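Local coordinates for putative cell adhesion protein (Bacteroides eggerthii, PDB 4GPV) that probably serves as a FimA-like fimbrial subunit, a building block of a pilus of a human gut bacterium with a putative role in cell adhesion, at residues L185-K191 and Q204-G210. Numbering follows the deposited sequence.
Sequences LLFAGKK and QNEFYTG
Ala188 and Tyr208 form an antiparallel hydrogen-bonded pair. Ala188 N donates to Tyr208 O at 2.8 Å, and Tyr208 N donates to Ala188 O at 2.9 Å. Further backbone bonds run from Lys190 N to Glu206 O and from Gly210 N to Leu185 O. At the far end from Gly210, the carboxamide of Gln204 bonds to both backbone polar atoms of Lys191. Its OE1 accepts from Lys191 N at 3.0 Å, and its NE2 donates to a lone pair of Lys191 O at 2.9 Å, with that oxygen near the plane of the Gln204 amide. A bend at chi2 (-76°) turns the carboxamide so that CD lies 3.5 Å from Gly189 CA. NE2 also bonds to Gly253 O, which helps fix the amide's rotation. A leucine in place of Gln204 would probably leave Lys191 N and O without these partners and break the link to Gly253.

The side chains of Lys190 and Tyr208 cross at a slant, with Lys190 CG 3.7 Å from Tyr208 CE2. Lys190 also runs alongside Glu206, but Lys190 NZ stays 4.1 Å from Glu206 OE2, beyond a salt bridge. Thr209 OG1 sits over the centre of one Phe187 ring face. The same oxygen takes a weak bond from Phe187 N, reached with OG1 anti to the backbone N of Thr209 (chi1 -159°). Phe187 CB also packs against Phe207 CD1 at 4.0 Å.

Around this pairing, Val222 of strand 222-224 touches Phe187 and Thr209, while Ser115 of strand 113-115 touches Lys190 and Tyr208. Phe187 and Ala188 together face Tyr208, and Phe187 has positive phi (60°). This is a G1 beta bulge, interrupting strand 176-193 where it pairs with short strand 207-209 within the FimA-like C-terminal family region.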
ATOM      1  N   LEU A 185      10.628   5.045   3.915  1.00 16.54           N
ATOM      2  CA  LEU A 185       9.227   5.302   4.165  1.00 15.56           C
ATOM      3  C   LEU A 185       9.065   5.258   5.653  1.00 19.63           C
ATOM      4  O   LEU A 185       9.396   4.256   6.275  1.00 18.99           O
ATOM      5  CB  LEU A 185       8.273   4.317   3.443  1.00 15.19           C
ATOM      6  CG  LEU A 185       6.804   4.777   3.388  1.00 18.94           C
ATOM      7  CD1 LEU A 185       6.642   6.073   2.516  1.00 17.79           C
ATOM      8  CD2 LEU A 185       5.906   3.647   2.822  1.00 20.12           C
ATOM      9  N   LEU A 186       8.540   6.328   6.224  1.00 17.82           N
ATOM     10  CA  LEU A 186       8.339   6.396   7.668  1.00 17.16           C
ATOM     11  C   LEU A 186       6.872   6.293   7.956  1.00 19.25           C
ATOM     12  O   LEU A 186       6.059   6.938   7.267  1.00 19.17           O
ATOM     13  CB  LEU A 186       8.939   7.707   8.264  1.00 17.82           C
ATOM     14  CG  LEU A 186      10.349   8.117   7.799  1.00 21.91           C
ATOM     15  CD1 LEU A 186      10.780   9.458   8.497  1.00 23.31           C
ATOM     16  CD2 LEU A 186      11.374   6.990   8.074  1.00 20.98           C
ATOM     17  N   PHE A 187       6.497   5.467   8.965  1.00 17.14           N
ATOM     18  CA  PHE A 187       5.107   5.351   9.409  1.00 15.69           C
ATOM     19  C   PHE A 187       4.188   4.894   8.305  1.00 18.43           C
ATOM     20  O   PHE A 187       3.153   5.498   8.048  1.00 17.01           O
ATOM     21  CB  PHE A 187       4.585   6.673  10.031  1.00 18.56           C
ATOM     22  CG  PHE A 187       5.569   7.189  11.048  1.00 19.03           C
ATOM     23  CD1 PHE A 187       5.895   6.430  12.161  1.00 21.68           C
ATOM     24  CD2 PHE A 187       6.255   8.378  10.829  1.00 20.36           C
ATOM     25  CE1 PHE A 187       6.875   6.861  13.056  1.00 23.45           C
ATOM     26  CE2 PHE A 187       7.232   8.808  11.717  1.00 22.82           C
ATOM     27  CZ  PHE A 187       7.542   8.043  12.828  1.00 21.78           C
ATOM     28  N   ALA A 188       4.543   3.752   7.712  1.00 17.47           N
ATOM     29  CA  ALA A 188       3.660   3.030   6.798  1.00 15.48           C
ATOM     30  C   ALA A 188       2.544   2.414   7.646  1.00 18.73           C
ATOM     31  O   ALA A 188       2.869   1.777   8.650  1.00 19.27           O
ATOM     32  CB  ALA A 188       4.450   1.914   6.118  1.00 16.12           C
ATOM     33  N   GLY A 189       1.275   2.576   7.266  1.00 15.39           N
ATOM     34  CA  GLY A 189       0.179   1.978   8.032  1.00 16.22           C
ATOM     35  C   GLY A 189       0.321   0.460   8.100  1.00 20.02           C
ATOM     36  O   GLY A 189       0.569  -0.190   7.079  1.00 16.99           O
ATOM     37  N   LYS A 190       0.187  -0.118   9.311  1.00 18.24           N
ATOM     38  CA  LYS A 190       0.360  -1.566   9.469  1.00 18.93           C
ATOM     39  C   LYS A 190      -0.814  -2.412   8.925  1.00 21.29           C
ATOM     40  O   LYS A 190      -0.569  -3.452   8.324  1.00 20.40           O
ATOM     41  CB  LYS A 190       0.544  -1.906  10.966  1.00 21.73           C
ATOM     42  CG  LYS A 190       0.454  -3.414  11.292  1.00 26.92           C
ATOM     43  CD  LYS A 190       0.900  -3.728  12.708  1.00 29.98           C
ATOM     44  CE  LYS A 190       0.898  -5.216  12.977  1.00 36.89           C
ATOM     45  NZ  LYS A 190       1.804  -5.558  14.106  1.00 55.15           N
ATOM     46  N   LYS A 191      -2.056  -1.939   9.124  1.00 20.64           N
ATOM     47  CA  LYS A 191      -3.278  -2.696   8.843  0.50 20.52           C
ATOM     48  C   LYS A 191      -3.823  -2.533   7.455  1.00 22.57           C
ATOM     49  O   LYS A 191      -4.066  -1.422   7.014  1.00 21.24           O
ATOM     50  CB  LYS A 191      -4.387  -2.320   9.834  0.50 23.60           C
ATOM     51  CG  LYS A 191      -4.277  -2.986  11.188  0.50 37.23           C
ATOM     52  CD  LYS A 191      -5.617  -2.943  11.923  0.50 42.98           C
ATOM     53  CE  LYS A 191      -5.537  -3.573  13.292  0.50 53.29           C
ATOM     54  NZ  LYS A 191      -6.887  -3.773  13.883  0.50 57.41           N
ATOM     55  N   GLN A 204      -5.249   4.167  11.153  1.00 21.37           N
ATOM     56  CA  GLN A 204      -4.105   3.403  11.655  1.00 20.62           C
ATOM     57  C   GLN A 204      -3.728   3.856  13.026  1.00 25.45           C
ATOM     58  O   GLN A 204      -3.765   5.050  13.289  1.00 27.02           O
ATOM     59  CB  GLN A 204      -2.885   3.598  10.720  1.00 19.38           C
ATOM     60  CG  GLN A 204      -3.125   3.161   9.262  1.00 19.87           C
ATOM     61  CD  GLN A 204      -3.124   1.666   9.021  1.00 22.44           C
ATOM     62  OE1 GLN A 204      -2.893   0.839   9.909  1.00 21.47           O
ATOM     63  NE2 GLN A 204      -3.425   1.279   7.811  1.00 18.84           N
ATOM     64  N   ASN A 205      -3.288   2.923  13.880  1.00 22.43           N
ATOM     65  CA  ASN A 205      -2.748   3.275  15.181  1.00 23.59           C
ATOM     66  C   ASN A 205      -1.457   2.476  15.431  1.00 26.88           C
ATOM     67  O   ASN A 205      -0.850   2.603  16.488  1.00 26.94           O
ATOM     68  CB  ASN A 205      -3.797   3.106  16.306  1.00 27.57           C
ATOM     69  CG  ASN A 205      -4.311   1.718  16.563  1.00 48.16           C
ATOM     70  OD1 ASN A 205      -3.920   0.725  15.941  1.00 41.13           O
ATOM     71  ND2 ASN A 205      -5.215   1.629  17.530  1.00 46.95           N
ATOM     72  N   GLU A 206      -1.034   1.672  14.430  1.00 23.24           N
ATOM     73  CA  GLU A 206       0.200   0.893  14.394  1.00 21.94           C
ATOM     74  C   GLU A 206       0.874   1.092  13.046  1.00 21.72           C
ATOM     75  O   GLU A 206       0.210   1.217  12.028  1.00 19.91           O
ATOM     76  CB  GLU A 206      -0.017  -0.597  14.665  1.00 23.63           C
ATOM     77  CG  GLU A 206      -0.395  -0.912  16.095  1.00 29.56           C
ATOM     78  CD  GLU A 206      -0.561  -2.408  16.290  1.00 52.61           C
ATOM     79  OE1 GLU A 206      -1.511  -2.985  15.712  1.00 45.00           O
ATOM     80  OE2 GLU A 206       0.311  -3.019  16.945  1.00 50.43           O
ATOM     81  N   PHE A 207       2.192   1.143  13.058  1.00 20.00           N
ATOM     82  CA  PHE A 207       2.958   1.476  11.863  1.00 19.00           C
ATOM     83  C   PHE A 207       4.243   0.689  11.746  1.00 22.40           C
ATOM     84  O   PHE A 207       4.809   0.267  12.750  1.00 23.92           O
ATOM     85  CB  PHE A 207       3.379   2.975  11.960  1.00 20.44           C
ATOM     86  CG  PHE A 207       2.233   3.933  12.189  1.00 21.91           C
ATOM     87  CD1 PHE A 207       1.466   4.379  11.124  1.00 21.67           C
ATOM     88  CD2 PHE A 207       1.798   4.226  13.480  1.00 24.32           C
ATOM     89  CE1 PHE A 207       0.334   5.166  11.339  1.00 23.69           C
ATOM     90  CE2 PHE A 207       0.657   5.007  13.691  1.00 27.47           C
ATOM     91  CZ  PHE A 207      -0.044   5.497  12.614  1.00 24.08           C
ATOM     92  N   TYR A 208       4.797   0.683  10.540  1.00 18.66           N
ATOM     93  CA  TYR A 208       6.166   0.236  10.311  1.00 18.75           C
ATOM     94  C   TYR A 208       6.983   1.469   9.915  1.00 22.31           C
ATOM     95  O   TYR A 208       6.419   2.401   9.328  1.00 21.37           O
ATOM     96  CB  TYR A 208       6.242  -0.817   9.205  1.00 17.68           C
ATOM     97  CG  TYR A 208       5.518  -2.098   9.544  1.00 19.41           C
ATOM     98  CD1 TYR A 208       6.112  -3.064  10.359  1.00 22.47           C
ATOM     99  CD2 TYR A 208       4.261  -2.364   9.018  1.00 20.00           C
ATOM    100  CE1 TYR A 208       5.460  -4.266  10.642  1.00 23.88           C
ATOM    101  CE2 TYR A 208       3.577  -3.533   9.336  1.00 20.99           C
ATOM    102  CZ  TYR A 208       4.182  -4.481  10.144  1.00 27.11           C
ATOM    103  OH  TYR A 208       3.521  -5.664  10.351  1.00 31.28           O
ATOM    104  N   THR A 209       8.296   1.463  10.144  1.00 19.21           N
ATOM    105  CA  THR A 209       9.100   2.602   9.735  1.00 19.69           C
ATOM    106  C   THR A 209      10.486   2.107   9.230  1.00 23.08           C
ATOM    107  O   THR A 209      11.046   1.130   9.749  1.00 22.56           O
ATOM    108  CB  THR A 209       9.169   3.673  10.861  1.00 22.83           C
ATOM    109  OG1 THR A 209       9.526   4.913  10.277  1.00 24.38           O
ATOM    110  CG2 THR A 209      10.167   3.332  11.958  1.00 20.38           C
ATOM    111  N   GLY A 210      10.983   2.747   8.189  1.00 19.64           N
ATOM    112  CA  GLY A 210      12.271   2.361   7.603  1.00 19.05           C
ATOM    113  C   GLY A 210      13.495   2.872   8.323  1.00 23.36           C
ATOM    114  O   GLY A 210      14.607   2.375   8.108  1.00 22.92           O
TER